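Local structure of extracellular solute-binding protein family 1 (Kribbella flavida, 5IXP) at residues P1-G13 against G54-I66. The protein probably captures an extracellular solute, perhaps a sugar, and delivers it to an ABC transporter for import, as related binding proteins do. Sequence-based numbering, arbitrary orientation.
Sequences PVELTIATFNEFG and GMADIEAMEVSWI
Thr5 and Asp57 join strand 2-8 to the residue just ahead of the parallel strand 58-62. The backbone N of Thr5 donates a nearly straight bond to Asp57 OD2 (2.8 Å), on the anti lone pair of the carboxylate. In the Thr5 conformer described, one of two, Asp57 N tentatively returns a bond to Thr5 OG1 (3.2 Å). Two waters lie between the carboxylate and Glu3 O, within hydrogen-bonding distance of both, and Ser281 binds OD1, so the buried acid has partners at both oxygens.

From here the ladder runs on through Ile58 N to Thr5 O, Ala7 N to Ile58 O (2.9 Å) and Ala60 N to Ala7 O. On one face of the sheet Ile6 CD1 meets Ile58 CG2 at 3.8 Å, where helix 284-294 packs on the pair, Leu294 against Ile6 and Leu290 against Ile58. On the other, Ala7 CB touches Ala56 CB and lies 3.5 Å from Glu59 OE1; the bent Glu59 chain turns back so that OE2 accepts from Ala56 N, linking the strand to the segment that leads into it.

Past the ladder, Phe12 CE1 covers the centre of one face of the Phe9 ring. In one of its two conformers, Trp65 puts CH2 3.5 Å above the opposite face, toward the rim, sandwiching the ring with the Phe9 and Trp65 planes oblique at 45°. Ala60 CB touches Phe9 CE2 and lies 3.5 Å from Phe12 CZ. Strand 2-8 also pairs with strand 28-34, giving the parallel beta-alpha-beta core of an alpha/beta lobe, as in periplasmic-binding-protein folds.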
loop_
_atom_site.group_PDB
_atom_site.type_symbol
_atom_site.label_atom_id
_atom_site.label_comp_id
_atom_site.label_asym_id
_atom_site.label_seq_id
_atom_site.Cartn_x
_atom_site.Cartn_y
_atom_site.Cartn_z
ATOM N N PRO A 1 30.119 23.689 1.042
ATOM C CA PRO A 1 28.667 23.874 1.043
ATOM C C PRO A 1 27.969 22.981 0.027
ATOM O O PRO A 1 27.949 23.245 -1.177
ATOM C CB PRO A 1 28.497 25.346 0.681
ATOM C CG PRO A 1 29.788 25.730 -0.041
ATOM C CD PRO A 1 30.768 24.581 0.072
ATOM N N VAL A 2 27.408 21.904 0.551
ATOM C CA VAL A 2 26.648 20.937 -0.228
ATOM C C VAL A 2 25.195 21.388 -0.218
ATOM O O VAL A 2 24.593 21.530 0.851
ATOM C CB VAL A 2 26.799 19.529 0.370
ATOM C CG1 VAL A 2 25.973 18.505 -0.407
ATOM C CG2 VAL A 2 28.270 19.125 0.422
ATOM N N GLU A 3 24.623 21.628 -1.393
ATOM C CA GLU A 3 23.217 21.998 -1.467
ATOM C C GLU A 3 22.433 20.831 -2.044
ATOM O O GLU A 3 22.709 20.383 -3.159
ATOM C CB GLU A 3 23.007 23.282 -2.273
ATOM C CG GLU A 3 23.907 24.410 -1.767
ATOM C CD GLU A 3 23.553 25.784 -2.314
ATOM O OE1 GLU A 3 23.608 26.733 -1.503
ATOM O OE2 GLU A 3 23.242 25.914 -3.507
ATOM N N LEU A 4 21.477 20.329 -1.267
ATOM C CA LEU A 4 20.652 19.199 -1.662
ATOM C C LEU A 4 19.198 19.626 -1.753
ATOM O O LEU A 4 18.702 20.343 -0.883
ATOM C CB LEU A 4 20.753 18.058 -0.646
ATOM C CG LEU A 4 22.127 17.403 -0.479
ATOM C CD1 LEU A 4 22.095 16.357 0.635
ATOM C CD2 LEU A 4 22.568 16.796 -1.804
ATOM N N THR A 5 18.523 19.191 -2.811
ATOM C CA THR A 5 17.079 19.312 -2.918
ATOM C C THR A 5 16.464 17.940 -2.706
ATOM O O THR A 5 17.032 16.926 -3.122
ATOM C CB THR A 5 16.645 19.855 -4.282
ATOM O OG1 THR A 5 17.374 19.183 -5.318
ATOM C CG2 THR A 5 16.880 21.351 -4.371
ATOM N N ILE A 6 15.320 17.906 -2.036
ATOM C CA ILE A 6 14.556 16.682 -1.874
ATOM C C ILE A 6 13.116 16.986 -2.256
ATOM O O ILE A 6 12.532 17.961 -1.768
ATOM C CB ILE A 6 14.665 16.113 -0.440
ATOM C CG1 ILE A 6 13.720 14.925 -0.277
ATOM C CG2 ILE A 6 14.401 17.192 0.637
ATOM C CD1 ILE A 6 13.988 14.107 1.007
ATOM N N ALA A 7 12.554 16.171 -3.153
ATOM C CA ALA A 7 11.194 16.370 -3.638
ATOM C C ALA A 7 10.289 15.340 -2.971
ATOM O O ALA A 7 10.501 14.134 -3.127
ATOM C CB ALA A 7 11.123 16.235 -5.159
ATOM N N THR A 8 9.301 15.816 -2.218
ATOM C CA THR A 8 8.334 14.957 -1.553
ATOM C C THR A 8 6.930 15.351 -1.988
ATOM O O THR A 8 6.716 16.370 -2.653
ATOM C CB THR A 8 8.448 15.023 -0.016
ATOM O OG1 THR A 8 8.113 16.335 0.451
ATOM C CG2 THR A 8 9.858 14.665 0.443
ATOM N N PHE A 9 5.967 14.523 -1.599
ATOM C CA PHE A 9 4.568 14.730 -1.939
ATOM C C PHE A 9 3.758 14.377 -0.703
ATOM O O PHE A 9 4.225 13.636 0.165
ATOM C CB PHE A 9 4.141 13.867 -3.149
ATOM C CG PHE A 9 4.448 12.407 -2.978
ATOM C CD1 PHE A 9 3.546 11.558 -2.339
ATOM C CD2 PHE A 9 5.654 11.880 -3.432
ATOM C CE1 PHE A 9 3.845 10.204 -2.155
ATOM C CE2 PHE A 9 5.954 10.539 -3.255
ATOM C CZ PHE A 9 5.053 9.700 -2.606
ATOM N N ASN A 10 2.540 14.913 -0.626
ATOM C CA ASN A 10 1.728 14.782 0.581
ATOM C C ASN A 10 2.575 15.208 1.776
ATOM O O ASN A 10 3.302 16.198 1.677
ATOM C CB ASN A 10 1.181 13.359 0.721
ATOM C CG ASN A 10 0.193 13.004 -0.391
ATOM O OD1 ASN A 10 -0.517 13.875 -0.911
ATOM N ND2 ASN A 10 0.142 11.725 -0.757
ATOM N N GLU A 11 2.532 14.491 2.894
ATOM C CA GLU A 11 3.279 14.924 4.079
ATOM C C GLU A 11 4.206 13.810 4.553
ATOM O O GLU A 11 3.780 12.888 5.264
ATOM C CB GLU A 11 2.341 15.368 5.197
ATOM C CG GLU A 11 3.106 15.911 6.409
ATOM C CD GLU A 11 4.098 17.006 6.019
ATOM O OE1 GLU A 11 3.655 18.138 5.726
ATOM O OE2 GLU A 11 5.317 16.727 5.973
ATOM N N PHE A 12 5.489 13.919 4.194
ATOM C CA PHE A 12 6.478 12.966 4.675
ATOM C C PHE A 12 6.861 13.195 6.133
ATOM O O PHE A 12 7.468 12.307 6.742
ATOM C CB PHE A 12 7.724 13.008 3.781
ATOM C CG PHE A 12 7.605 12.132 2.559
ATOM C CD1 PHE A 12 6.565 12.311 1.675
ATOM C CD2 PHE A 12 8.525 11.125 2.307
ATOM C CE1 PHE A 12 6.433 11.507 0.550
ATOM C CE2 PHE A 12 8.405 10.310 1.188
ATOM C CZ PHE A 12 7.341 10.501 0.309
ATOM N N GLY A 13 6.512 14.342 6.709
ATOM C CA GLY A 13 6.835 14.588 8.104
ATOM C C GLY A 13 8.291 14.899 8.367
ATOM O O GLY A 13 8.751 14.746 9.505
ATOM N N GLY A 54 16.481 19.094 -14.014
ATOM C CA GLY A 54 15.417 19.522 -13.134
ATOM C C GLY A 54 15.120 18.608 -11.962
ATOM O O GLY A 54 14.371 19.014 -11.063
HETATM N N MSE A 55 15.669 17.397 -11.937
HETATM C CA MSE A 55 15.386 16.482 -10.828
HETATM C C MSE A 55 16.005 16.941 -9.521
HETATM O O MSE A 55 17.075 17.559 -9.496
HETATM C CB MSE A 55 15.872 15.070 -11.141
HETATM C CG MSE A 55 15.184 14.487 -12.361
HETATM SE SE MSE A 55 15.558 12.598 -12.607
HETATM C CE MSE A 55 14.125 11.881 -11.526
ATOM N N ALA A 56 15.310 16.619 -8.435
ATOM C CA ALA A 56 15.871 16.818 -7.113
ATOM C C ALA A 56 16.989 15.804 -6.875
ATOM O O ALA A 56 17.094 14.780 -7.560
ATOM C CB ALA A 56 14.784 16.684 -6.045
ATOM N N ASP A 57 17.852 16.113 -5.905
ATOM C CA ASP A 57 18.899 15.163 -5.537
ATOM C C ASP A 57 18.316 13.915 -4.901
ATOM O O ASP A 57 18.858 12.816 -5.084
ATOM C CB ASP A 57 19.895 15.812 -4.583
ATOM C CG ASP A 57 20.580 17.003 -5.204
ATOM O OD1 ASP A 57 21.454 16.791 -6.070
ATOM O OD2 ASP A 57 20.229 18.144 -4.830
ATOM N N ILE A 58 17.244 14.061 -4.121
ATOM C CA ILE A 58 16.485 12.930 -3.589
ATOM C C ILE A 58 15.069 13.065 -4.120
ATOM O O ILE A 58 14.426 14.100 -3.913
ATOM C CB ILE A 58 16.489 12.901 -2.047
ATOM C CG1 ILE A 58 17.916 12.723 -1.515
ATOM C CG2 ILE A 58 15.562 11.765 -1.520
ATOM C CD1 ILE A 58 18.044 12.974 0.017
ATOM N N GLU A 59 14.583 12.029 -4.803
ATOM C CA GLU A 59 13.223 12.000 -5.338
ATOM C C GLU A 59 12.421 10.930 -4.610
ATOM O O GLU A 59 12.778 9.745 -4.658
ATOM C CB GLU A 59 13.219 11.724 -6.850
ATOM C CG GLU A 59 13.736 12.888 -7.715
ATOM C CD GLU A 59 12.682 13.967 -7.968
ATOM O OE1 GLU A 59 11.528 13.775 -7.553
ATOM O OE2 GLU A 59 13.013 15.006 -8.595
ATOM N N ALA A 60 11.318 11.339 -3.978
ATOM C CA ALA A 60 10.444 10.368 -3.340
ATOM C C ALA A 60 9.609 9.644 -4.388
ATOM O O ALA A 60 9.224 10.209 -5.415
ATOM C CB ALA A 60 9.522 11.026 -2.314
HETATM N N MSE A 61 9.322 8.383 -4.100
HETATM C CA MSE A 61 8.608 7.505 -5.017
HETATM C C MSE A 61 7.670 6.617 -4.217
HETATM O O MSE A 61 8.111 5.944 -3.273
HETATM C CB MSE A 61 9.608 6.654 -5.801
HETATM C CG MSE A 61 9.221 6.334 -7.196
HETATM SE SE MSE A 61 10.795 5.873 -8.168
HETATM C CE MSE A 61 11.430 7.551 -8.867
ATOM N N GLU A 62 6.388 6.602 -4.579
ATOM C CA GLU A 62 5.465 5.665 -3.955
ATOM C C GLU A 62 5.670 4.267 -4.535
ATOM O O GLU A 62 6.058 4.097 -5.703
ATOM C CB GLU A 62 4.008 6.109 -4.141
ATOM C CG GLU A 62 3.098 5.760 -2.960
ATOM C CD GLU A 62 2.236 4.518 -3.187
ATOM O OE1 GLU A 62 2.221 3.985 -4.310
ATOM O OE2 GLU A 62 1.557 4.082 -2.241
ATOM N N VAL A 63 5.406 3.254 -3.702
ATOM C CA VAL A 63 5.698 1.889 -4.127
ATOM C C VAL A 63 4.881 1.502 -5.354
ATOM O O VAL A 63 5.318 0.663 -6.154
ATOM C CB VAL A 63 5.481 0.891 -2.971
ATOM C CG1 VAL A 63 3.998 0.822 -2.572
ATOM C CG2 VAL A 63 6.040 -0.480 -3.360
ATOM N N SER A 64 3.709 2.108 -5.552
ATOM C CA SER A 64 2.923 1.672 -6.704
ATOM C C SER A 64 3.477 2.181 -8.031
ATOM O O SER A 64 3.063 1.676 -9.080
ATOM C CB SER A 64 1.461 2.094 -6.568
ATOM O OG SER A 64 1.334 3.501 -6.652
ATOM N N TRP A 65 4.395 3.159 -8.007
ATOM C CA TRP A 65 5.032 3.683 -9.216
ATOM C C TRP A 65 6.373 3.045 -9.518
ATOM O O TRP A 65 6.839 3.134 -10.658
ATOM C CB TRP A 65 5.327 5.189 -9.120
ATOM C CG TRP A 65 4.353 6.033 -8.440
ATOM C CD1 TRP A 65 3.022 5.816 -8.315
ATOM C CD2 TRP A 65 4.632 7.268 -7.769
ATOM N NE1 TRP A 65 2.446 6.831 -7.596
ATOM C CE2 TRP A 65 3.416 7.739 -7.251
ATOM C CE3 TRP A 65 5.797 8.012 -7.550
ATOM C CZ2 TRP A 65 3.324 8.920 -6.531
ATOM C CZ3 TRP A 65 5.711 9.181 -6.838
ATOM C CH2 TRP A 65 4.478 9.634 -6.337
ATOM N N ILE A 66 7.035 2.476 -8.507
ATOM C CA ILE A 66 8.462 2.187 -8.622
ATOM C C ILE A 66 8.744 1.121 -9.677
ATOM O O ILE A 66 9.866 1.068 -10.205
ATOM C CB ILE A 66 9.045 1.826 -7.242
ATOM C CG1 ILE A 66 10.574 1.947 -7.267
ATOM C CG2 ILE A 66 8.588 0.449 -6.785
ATOM C CD1 ILE A 66 11.216 1.975 -5.886
HETATM O O HOH W 1 21.080 20.509 -5.681
HETATM O O HOH W 2 23.471 18.996 -5.367
#